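Local coordinates for protein ornithine carbamoyltransferase (Campylobacter jejuni subsp. jejuni, PDB 3TPF) that catalyses the reversible transfer of the carbamoyl group from carbamoyl phosphate to L-ornithine, giving L-citrulline and phosphate in arginine biosynthesis, at residues V99-H102 and E103-L106; A119-E122 and L123-P126; P263-R266 and G267-S271. All coordinates share one frame; numbering follows the deposited sequence.

In the fold
Contacts 1 and 2 are neighbours in the carbamoyl phosphate-binding half, with centres 9 Å apart. H102 joins them twice, probably by hydrogen bonds: its backbone N lies 2.7 Å from E122 OE2 and its ND1 2.9 Å from S121 OG. Contact 3 belongs to the Asp/Orn-binding half; its centre is 28 Å from that of contact 1 and 21 Å from that of contact 2, the nearest atoms of contacts 2 and 3 being about 9 Å apart. Predicted carbamoyl phosphate residues link all three regions to the active site: R98 directly precedes contact 1, H125 and P126 lie in contact 2, and L262 directly precedes contact 3.

Contact 1 (V99-H102 and E103-L106); sequences VNKH and ETLL
The imidazole of H102 touches L105 and L106, three and four residues further on. ND1 approaches L105 CD1 at 3.8 Å, while CD2 is 4.0 Å from L106 CG, both leucines meeting the ring obliquely. H102 has CG anti to its backbone N (chi1 -160°), a torsion that sets the ring beside these two side chains. L105 also turns to V99, whose CG2 branch packs 3.8 Å from L105 CG; one leucine thus touches both the valine and the histidine.

The backbone supplies the polar framework. H102 O accepts from L106 N at 3.1 Å, an i to i+4 bond with an N-H...O angle of 155°, and more weakly from L105 N. One residue earlier, K101 O receives T104 N at 2.9 Å, the donor standing 43° out of the carbonyl plane. These bonds define the opening turn of helix 102-111, the helical link of a beta-alpha-beta crossover between the adjacent parallel strands 94-98 and 116-118.

A water ties the entering loop to this turn. It accepts from K101 N at 2.6 Å, lies 3.1 Å from T104 OG1, and takes a weak bond from K101 NZ, which the folded lysine chain brings back over its own backbone.

Farther out, S121 and E122 hold the H102 ring and backbone N respectively, and the Y124 ring meets the imidazole edge-to-face. L105 reaches V116 and N118 of the neighbouring strand, placing its side chain between helix and sheet. V99 is tied to L120 through the backbone, whereas E103 turns to R110 in a salt bridge farther along the helix.

Contact 2 (A119-E122 and L123-P126); sequences ALSE and LYHP
S121 and Y124 close a tight reversal, S121 N donating to Y124 O at 3.1 Å, and the end-to-end directions of 119-122 and 123-125 are 150° apart. The S121 hydroxyl fills the inside of the bend. Its OG sits between the backbone N and the carbonyl carbon (chi1 75°), turned to accept Y124 N at 3.1 Å and, weakly, L123 N at 3.4 Å; the weaker bond has the connectivity of an ST turn.

On the two limbs of the bend, L120 and H125 meet, their side chains crossing. L120 CD1 stands over the centre of the imidazole, 3.6 Å from the ring centroid and 14° off its normal, a CH-pi contact on one face. L120 CB lies 3.8 Å from H125 ND1, and A119 O approaches CE1 of the same ring at 3.3 Å, obliquely. At the tip of the bend, the E122 and L123 side chains lie alongside each other, pointing the same way.

H102 and N118 also bond to S121 OG, and R9 takes Y124 OH. L120 reaches R98 and N157, residues predicted to bind carbamoyl phosphate and L-ornithine, respectively, while H125 is the N-cap residue before helix 126-138. With Y124 N and, weakly, L123 N both donating to the S121 hydroxyl and a leucine methyl over the imidazole, the chemistry is consistent with a loop that fixes the position of H125, a predicted carbamoyl phosphate-binding residue.

Contact 3 (P263-R266 and G267-S271); sequences PAYR and GYEVS
G267 and R266 occupy the middle of a type II turn that runs from Y265 to Y268, the positive phi of G267 suiting its third position. Y268 follows and closes the turn, its N donating to Y265 O at 3.0 Å. The Y268 ring brings CD1 to 3.6 Å from Y265 CB and has Y265 O at its edge, near the ring plane.

E269 then folds back toward Y265 in the incoming segment 263-266. Its CG lies between the backbone N and the carbonyl carbon (chi1 72°), and a bend at chi2 directs the carboxylate to Y265. OE2 accepts Y265 N at 2.7 Å on its syn side, the donor 34° out of the carboxylate plane, and also bonds to H260. OE1 meets the Y265 ring at its edge, with ring and carboxylate planes 80° apart. H260 to P263 form the HCLP motif of ornithine carbamoyltransferases, which ends in a cis peptide bond before P263.

V270 O accepts G267 N at 2.8 Å and receives a CA-H...O contact from R266. Finally, S271 OG caps I274 N at the start of helix 272-277, while R266 forms salt bridges with E276 and with D83 of the second subunit.

Contact 1 (V99-H102 and E103-L106)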
ATOM      1  N   VAL B  99      -3.266 -17.259   2.327  1.00 43.09           N
ATOM      2  CA  VAL B  99      -2.193 -17.967   3.016  1.00 48.63           C
ATOM      3  C   VAL B  99      -1.574 -19.160   2.291  1.00 48.34           C
ATOM      4  O   VAL B  99      -2.177 -19.820   1.470  1.00 47.35           O
ATOM      5  CB  VAL B  99      -2.711 -18.408   4.362  1.00 50.41           C
ATOM      6  CG1 VAL B  99      -3.192 -17.133   5.072  1.00 46.89           C
ATOM      7  CG2 VAL B  99      -3.821 -19.465   4.154  1.00 51.67           C
ATOM      8  N   ASN B 100      -0.352 -19.400   2.622  1.00 51.80           N
ATOM      9  CA  ASN B 100       0.377 -20.625   2.173  1.00 54.36           C
ATOM     10  C   ASN B 100      -0.272 -21.891   2.742  1.00 55.24           C
ATOM     11  O   ASN B 100      -0.537 -22.842   2.001  1.00 55.56           O
ATOM     12  CB  ASN B 100       1.853 -20.580   2.602  1.00 57.71           C
ATOM     13  CG  ASN B 100       2.623 -19.373   2.040  1.00 57.23           C
ATOM     14  OD1 ASN B 100       2.589 -19.156   0.829  1.00 58.67           O
ATOM     15  ND2 ASN B 100       3.315 -18.589   2.905  1.00 55.92           N
ATOM     16  N   LYS B 101      -0.610 -21.856   4.031  1.00 56.05           N
ATOM     17  CA  LYS B 101      -1.180 -23.027   4.745  1.00 58.71           C
ATOM     18  C   LYS B 101      -2.522 -22.752   5.492  1.00 57.37           C
ATOM     19  O   LYS B 101      -2.631 -21.858   6.322  1.00 57.17           O
ATOM     20  CB  LYS B 101      -0.183 -23.578   5.726  1.00 63.44           C
ATOM     21  CG  LYS B 101       1.113 -24.218   5.163  1.00 68.64           C
ATOM     22  CD  LYS B 101       2.308 -23.238   5.195  1.00 72.39           C
ATOM     23  CE  LYS B 101       2.677 -22.764   6.629  1.00 73.50           C
ATOM     24  NZ  LYS B 101       3.451 -21.475   6.754  1.00 70.71           N
ATOM     25  N   HIS B 102      -3.548 -23.546   5.192  1.00 56.14           N
ATOM     26  CA  HIS B 102      -4.877 -23.367   5.792  1.00 53.38           C
ATOM     27  C   HIS B 102      -4.820 -23.276   7.331  1.00 54.36           C
ATOM     28  O   HIS B 102      -5.579 -22.529   7.973  1.00 53.21           O
ATOM     29  CB  HIS B 102      -5.820 -24.489   5.376  1.00 52.95           C
ATOM     30  CG  HIS B 102      -7.273 -24.136   5.547  1.00 49.70           C
ATOM     31  ND1 HIS B 102      -7.886 -23.212   4.751  1.00 46.26           N
ATOM     32  CD2 HIS B 102      -8.232 -24.600   6.387  1.00 49.33           C
ATOM     33  CE1 HIS B 102      -9.158 -23.105   5.093  1.00 45.43           C
ATOM     34  NE2 HIS B 102      -9.401 -23.944   6.078  1.00 46.57           N
ATOM     35  N   GLU B 103      -3.944 -24.060   7.930  1.00 56.74           N
ATOM     36  CA  GLU B 103      -3.866 -24.084   9.370  1.00 58.84           C
ATOM     37  C   GLU B 103      -3.740 -22.659   9.909  1.00 56.68           C
ATOM     38  O   GLU B 103      -4.326 -22.315  10.945  1.00 56.09           O
ATOM     39  CB  GLU B 103      -2.695 -24.921   9.814  1.00 64.02           C
ATOM     40  CG  GLU B 103      -2.410 -24.817  11.316  1.00 68.57           C
ATOM     41  CD  GLU B 103      -3.616 -25.139  12.231  1.00 70.91           C
ATOM     42  OE1 GLU B 103      -4.458 -26.017  11.805  1.00 68.18           O
ATOM     43  OE2 GLU B 103      -3.683 -24.514  13.375  1.00 69.83           O
ATOM     44  N   THR B 104      -2.960 -21.848   9.197  1.00 53.71           N
ATOM     45  CA  THR B 104      -2.754 -20.443   9.544  1.00 51.14           C
ATOM     46  C   THR B 104      -4.063 -19.684   9.611  1.00 48.79           C
ATOM     47  O   THR B 104      -4.274 -18.887  10.497  1.00 47.26           O
ATOM     48  CB  THR B 104      -1.827 -19.729   8.549  1.00 50.37           C
ATOM     49  OG1 THR B 104      -0.560 -20.416   8.492  1.00 53.40           O
ATOM     50  CG2 THR B 104      -1.631 -18.276   8.935  1.00 48.35           C
ATOM     51  N   LEU B 105      -4.951 -19.951   8.695  1.00 47.72           N
ATOM     52  CA  LEU B 105      -6.228 -19.290   8.777  1.00 48.06           C
ATOM     53  C   LEU B 105      -6.934 -19.734  10.033  1.00 49.82           C
ATOM     54  O   LEU B 105      -7.599 -18.945  10.698  1.00 51.53           O
ATOM     55  CB  LEU B 105      -7.114 -19.675   7.578  1.00 47.34           C
ATOM     56  CG  LEU B 105      -6.907 -18.869   6.297  1.00 44.91           C
ATOM     57  CD1 LEU B 105      -7.555 -19.491   5.091  1.00 42.97           C
ATOM     58  CD2 LEU B 105      -7.475 -17.518   6.619  1.00 43.60           C
ATOM     59  N   LEU B 106      -6.883 -21.026  10.296  1.00 52.40           N
ATOM     60  CA  LEU B 106      -7.701 -21.592  11.373  1.00 54.07           C
ATOM     61  C   LEU B 106      -7.198 -21.015  12.691  1.00 57.12           C
ATOM     62  O   LEU B 106      -7.940 -20.534  13.540  1.00 59.96           O
ATOM     63  CB  LEU B 106      -7.639 -23.124  11.363  1.00 55.29           C
ATOM     64  CG  LEU B 106      -8.442 -23.871  10.278  1.00 54.09           C
ATOM     65  CD1 LEU B 106      -8.019 -25.324  10.302  1.00 56.19           C
ATOM     66  CD2 LEU B 106      -9.965 -23.875  10.442  1.00 51.92           C
TER
HETATM   67  O   HOH W   1       0.826 -20.474   5.716  1.00 39.49           O

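Contact 2 (A119-E122 and L123-P126)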
ATOM      1  N   ALA B 119      -9.127 -15.828   1.525  1.00 32.69           N
ATOM      2  CA  ALA B 119      -8.940 -15.338   0.160  1.00 32.08           C
ATOM      3  C   ALA B 119      -8.183 -16.373  -0.701  1.00 35.13           C
ATOM      4  O   ALA B 119      -7.999 -16.117  -1.909  1.00 37.91           O
ATOM      5  CB  ALA B 119      -8.159 -14.037   0.185  1.00 30.33           C
ATOM      6  N   LEU B 120      -7.618 -17.428  -0.080  1.00 35.19           N
ATOM      7  CA  LEU B 120      -7.001 -18.522  -0.802  1.00 37.89           C
ATOM      8  C   LEU B 120      -6.007 -19.330   0.062  1.00 39.46           C
ATOM      9  O   LEU B 120      -5.182 -18.772   0.725  1.00 38.82           O
ATOM     10  CB  LEU B 120      -6.273 -18.099  -2.054  1.00 39.16           C
ATOM     11  CG  LEU B 120      -5.610 -19.333  -2.763  1.00 41.94           C
ATOM     12  CD1 LEU B 120      -5.879 -19.230  -4.284  1.00 44.17           C
ATOM     13  CD2 LEU B 120      -4.169 -19.423  -2.478  1.00 42.76           C
ATOM     14  N   SER B 121      -6.204 -20.632   0.104  1.00 40.17           N
ATOM     15  CA  SER B 121      -5.348 -21.505   0.879  1.00 43.59           C
ATOM     16  C   SER B 121      -5.058 -22.739   0.061  1.00 46.23           C
ATOM     17  O   SER B 121      -5.658 -22.924  -0.975  1.00 47.94           O
ATOM     18  CB  SER B 121      -6.000 -21.904   2.193  1.00 43.31           C
ATOM     19  OG  SER B 121      -7.017 -22.876   2.007  1.00 43.11           O
ATOM     20  N   GLU B 122      -4.180 -23.581   0.519  1.00 48.75           N
ATOM     21  CA  GLU B 122      -3.825 -24.732  -0.306  1.00 52.74           C
ATOM     22  C   GLU B 122      -5.001 -25.713  -0.420  1.00 52.16           C
ATOM     23  O   GLU B 122      -5.105 -26.487  -1.396  1.00 52.72           O
ATOM     24  CB  GLU B 122      -2.511 -25.431   0.178  1.00 57.25           C
ATOM     25  CG  GLU B 122      -2.628 -26.445   1.321  1.00 60.45           C
ATOM     26  CD  GLU B 122      -2.853 -25.804   2.702  1.00 61.70           C
ATOM     27  OE1 GLU B 122      -2.640 -26.505   3.743  1.00 61.58           O
ATOM     28  OE2 GLU B 122      -3.288 -24.598   2.745  1.00 64.41           O
ATOM     29  N   LEU B 123      -5.866 -25.686   0.585  1.00 50.17           N
ATOM     30  CA  LEU B 123      -7.056 -26.567   0.577  1.00 49.96           C
ATOM     31  C   LEU B 123      -8.274 -25.973  -0.185  1.00 47.91           C
ATOM     32  O   LEU B 123      -9.033 -26.718  -0.782  1.00 47.15           O
ATOM     33  CB  LEU B 123      -7.527 -26.897   1.979  1.00 48.65           C
ATOM     34  CG  LEU B 123      -6.586 -27.671   2.817  1.00 51.16           C
ATOM     35  CD1 LEU B 123      -7.319 -27.885   4.109  1.00 51.20           C
ATOM     36  CD2 LEU B 123      -6.254 -29.071   2.331  1.00 53.31           C
ATOM     37  N   TYR B 124      -8.505 -24.669  -0.075  1.00 45.26           N
ATOM     38  CA  TYR B 124      -9.820 -24.136  -0.523  1.00 43.97           C
ATOM     39  C   TYR B 124      -9.679 -22.740  -1.104  1.00 42.84           C
ATOM     40  O   TYR B 124      -8.873 -21.936  -0.659  1.00 42.17           O
ATOM     41  CB  TYR B 124     -10.827 -24.053   0.595  1.00 43.14           C
ATOM     42  CG  TYR B 124     -11.051 -25.304   1.384  1.00 44.63           C
ATOM     43  CD1 TYR B 124     -10.691 -25.376   2.708  1.00 45.97           C
ATOM     44  CD2 TYR B 124     -11.677 -26.361   0.850  1.00 46.10           C
ATOM     45  CE1 TYR B 124     -10.882 -26.507   3.450  1.00 48.21           C
ATOM     46  CE2 TYR B 124     -11.873 -27.511   1.581  1.00 48.54           C
ATOM     47  CZ  TYR B 124     -11.469 -27.566   2.878  1.00 50.01           C
ATOM     48  OH  TYR B 124     -11.642 -28.710   3.617  1.00 55.32           O
ATOM     49  N   HIS B 125     -10.445 -22.480  -2.126  1.00 43.82           N
ATOM     50  CA  HIS B 125     -10.476 -21.154  -2.698  1.00 44.63           C
ATOM     51  C   HIS B 125     -11.903 -20.670  -2.866  1.00 41.29           C
ATOM     52  O   HIS B 125     -12.338 -20.372  -3.942  1.00 42.93           O
ATOM     53  CB  HIS B 125      -9.681 -21.121  -4.001  1.00 49.45           C
ATOM     54  CG  HIS B 125      -9.438 -19.722  -4.517  1.00 54.52           C
ATOM     55  ND1 HIS B 125      -9.681 -18.595  -3.753  1.00 54.04           N
ATOM     56  CD2 HIS B 125      -9.041 -19.270  -5.733  1.00 58.39           C
ATOM     57  CE1 HIS B 125      -9.453 -17.515  -4.476  1.00 55.21           C
ATOM     58  NE2 HIS B 125      -9.068 -17.892  -5.684  1.00 60.67           N
ATOM     59  N   PRO B 126     -12.648 -20.587  -1.770  1.00 39.36           N
ATOM     60  CA  PRO B 126     -14.104 -20.345  -1.835  1.00 38.62           C
ATOM     61  C   PRO B 126     -14.577 -19.065  -2.422  1.00 36.79           C
ATOM     62  O   PRO B 126     -15.651 -19.078  -3.024  1.00 41.42           O
ATOM     63  CB  PRO B 126     -14.521 -20.343  -0.376  1.00 38.92           C
ATOM     64  CG  PRO B 126     -13.286 -19.902   0.337  1.00 39.26           C
ATOM     65  CD  PRO B 126     -12.175 -20.608  -0.385  1.00 39.26           C
TER

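Contact 3 (P263-R266 and G267-S271)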
ATOM      1  N   PRO B 263      -4.476 -16.546 -13.484  1.00 47.26           N
ATOM      2  CA  PRO B 263      -4.134 -16.363 -14.853  1.00 48.86           C
ATOM      3  C   PRO B 263      -4.101 -17.680 -15.634  1.00 51.33           C
ATOM      4  O   PRO B 263      -3.967 -18.752 -15.050  1.00 52.50           O
ATOM      5  CB  PRO B 263      -2.688 -15.877 -14.771  1.00 50.95           C
ATOM      6  CG  PRO B 263      -2.168 -16.526 -13.531  1.00 51.12           C
ATOM      7  CD  PRO B 263      -3.339 -16.350 -12.600  1.00 47.58           C
ATOM      8  N   ALA B 264      -4.086 -17.547 -16.965  1.00 50.79           N
ATOM      9  CA  ALA B 264      -4.182 -18.667 -17.881  1.00 50.04           C
ATOM     10  C   ALA B 264      -2.870 -18.894 -18.571  1.00 50.77           C
ATOM     11  O   ALA B 264      -2.093 -17.983 -18.750  1.00 50.78           O
ATOM     12  CB  ALA B 264      -5.302 -18.375 -18.857  1.00 48.49           C
ATOM     13  N   TYR B 265      -2.592 -20.121 -18.912  1.00 52.23           N
ATOM     14  CA  TYR B 265      -1.329 -20.422 -19.607  1.00 56.04           C
ATOM     15  C   TYR B 265      -1.669 -21.084 -20.914  1.00 57.69           C
ATOM     16  O   TYR B 265      -1.914 -22.268 -20.984  1.00 58.86           O
ATOM     17  CB  TYR B 265      -0.372 -21.254 -18.779  1.00 57.71           C
ATOM     18  CG  TYR B 265      -0.035 -20.554 -17.492  1.00 56.36           C
ATOM     19  CD1 TYR B 265       0.896 -19.497 -17.463  1.00 57.33           C
ATOM     20  CD2 TYR B 265      -0.642 -20.940 -16.294  1.00 54.50           C
ATOM     21  CE1 TYR B 265       1.207 -18.840 -16.270  1.00 56.37           C
ATOM     22  CE2 TYR B 265      -0.354 -20.310 -15.096  1.00 53.41           C
ATOM     23  CZ  TYR B 265       0.563 -19.247 -15.076  1.00 54.85           C
ATOM     24  OH  TYR B 265       0.859 -18.627 -13.853  1.00 54.00           O
ATOM     25  N   ARG B 266      -1.788 -20.224 -21.906  1.00 57.87           N
ATOM     26  CA  ARG B 266      -2.130 -20.602 -23.248  1.00 58.95           C
ATOM     27  C   ARG B 266      -1.150 -21.602 -23.683  1.00 61.70           C
ATOM     28  O   ARG B 266       0.044 -21.413 -23.545  1.00 63.50           O
ATOM     29  CB  ARG B 266      -2.082 -19.389 -24.185  1.00 59.51           C
ATOM     30  CG  ARG B 266      -3.178 -18.366 -23.924  1.00 56.77           C
ATOM     31  CD  ARG B 266      -2.854 -16.989 -24.438  1.00 57.15           C
ATOM     32  NE  ARG B 266      -3.200 -16.049 -23.392  1.00 55.27           N
ATOM     33  CZ  ARG B 266      -4.120 -15.116 -23.477  1.00 55.01           C
ATOM     34  NH1 ARG B 266      -4.842 -14.959 -24.558  1.00 57.84           N
ATOM     35  NH2 ARG B 266      -4.335 -14.310 -22.457  1.00 53.53           N
ATOM     36  N   GLY B 267      -1.660 -22.662 -24.247  1.00 62.73           N
ATOM     37  CA  GLY B 267      -0.797 -23.736 -24.772  1.00 67.07           C
ATOM     38  C   GLY B 267      -0.641 -24.897 -23.801  1.00 67.90           C
ATOM     39  O   GLY B 267      -0.063 -25.941 -24.142  1.00 71.35           O
ATOM     40  N   TYR B 268      -1.167 -24.700 -22.596  1.00 64.77           N
ATOM     41  CA  TYR B 268      -1.135 -25.714 -21.551  1.00 65.14           C
ATOM     42  C   TYR B 268      -2.560 -26.151 -21.211  1.00 63.85           C
ATOM     43  O   TYR B 268      -3.201 -26.857 -22.001  1.00 65.69           O
ATOM     44  CB  TYR B 268      -0.382 -25.199 -20.330  1.00 63.66           C
ATOM     45  CG  TYR B 268       0.999 -24.841 -20.672  1.00 66.15           C
ATOM     46  CD1 TYR B 268       1.329 -23.551 -21.027  1.00 64.99           C
ATOM     47  CD2 TYR B 268       1.992 -25.838 -20.777  1.00 70.27           C
ATOM     48  CE1 TYR B 268       2.619 -23.239 -21.428  1.00 68.12           C
ATOM     49  CE2 TYR B 268       3.277 -25.531 -21.178  1.00 73.08           C
ATOM     50  CZ  TYR B 268       3.589 -24.234 -21.491  1.00 71.97           C
ATOM     51  OH  TYR B 268       4.857 -23.915 -21.874  1.00 75.35           O
ATOM     52  N   GLU B 269      -3.091 -25.698 -20.083  1.00 61.05           N
ATOM     53  CA  GLU B 269      -4.419 -26.144 -19.684  1.00 59.60           C
ATOM     54  C   GLU B 269      -5.506 -25.645 -20.633  1.00 58.00           C
ATOM     55  O   GLU B 269      -6.609 -26.155 -20.660  1.00 57.69           O
ATOM     56  CB  GLU B 269      -4.749 -25.704 -18.265  1.00 57.38           C
ATOM     57  CG  GLU B 269      -5.028 -24.228 -18.093  1.00 55.05           C
ATOM     58  CD  GLU B 269      -3.789 -23.363 -17.888  1.00 56.44           C
ATOM     59  OE1 GLU B 269      -2.625 -23.882 -17.827  1.00 58.47           O
ATOM     60  OE2 GLU B 269      -4.022 -22.113 -17.768  1.00 55.41           O
ATOM     61  N   VAL B 270      -5.184 -24.649 -21.412  1.00 57.12           N
ATOM     62  CA  VAL B 270      -6.147 -24.117 -22.324  1.00 56.24           C
ATOM     63  C   VAL B 270      -5.461 -23.606 -23.588  1.00 58.35           C
ATOM     64  O   VAL B 270      -4.350 -23.053 -23.520  1.00 60.20           O
ATOM     65  CB  VAL B 270      -6.965 -23.010 -21.638  1.00 52.77           C
ATOM     66  CG1 VAL B 270      -6.169 -21.729 -21.533  1.00 51.62           C
ATOM     67  CG2 VAL B 270      -8.223 -22.747 -22.423  1.00 52.23           C
ATOM     68  N   SER B 271      -6.093 -23.813 -24.738  1.00 59.13           N
ATOM     69  CA  SER B 271      -5.570 -23.281 -25.995  1.00 60.81           C
ATOM     70  C   SER B 271      -5.906 -21.792 -26.122  1.00 58.94           C
ATOM     71  O   SER B 271      -6.919 -21.324 -25.660  1.00 55.56           O
ATOM     72  CB  SER B 271      -6.137 -24.029 -27.171  1.00 62.80           C
ATOM     73  OG  SER B 271      -7.469 -23.645 -27.402  1.00 61.45           O
TER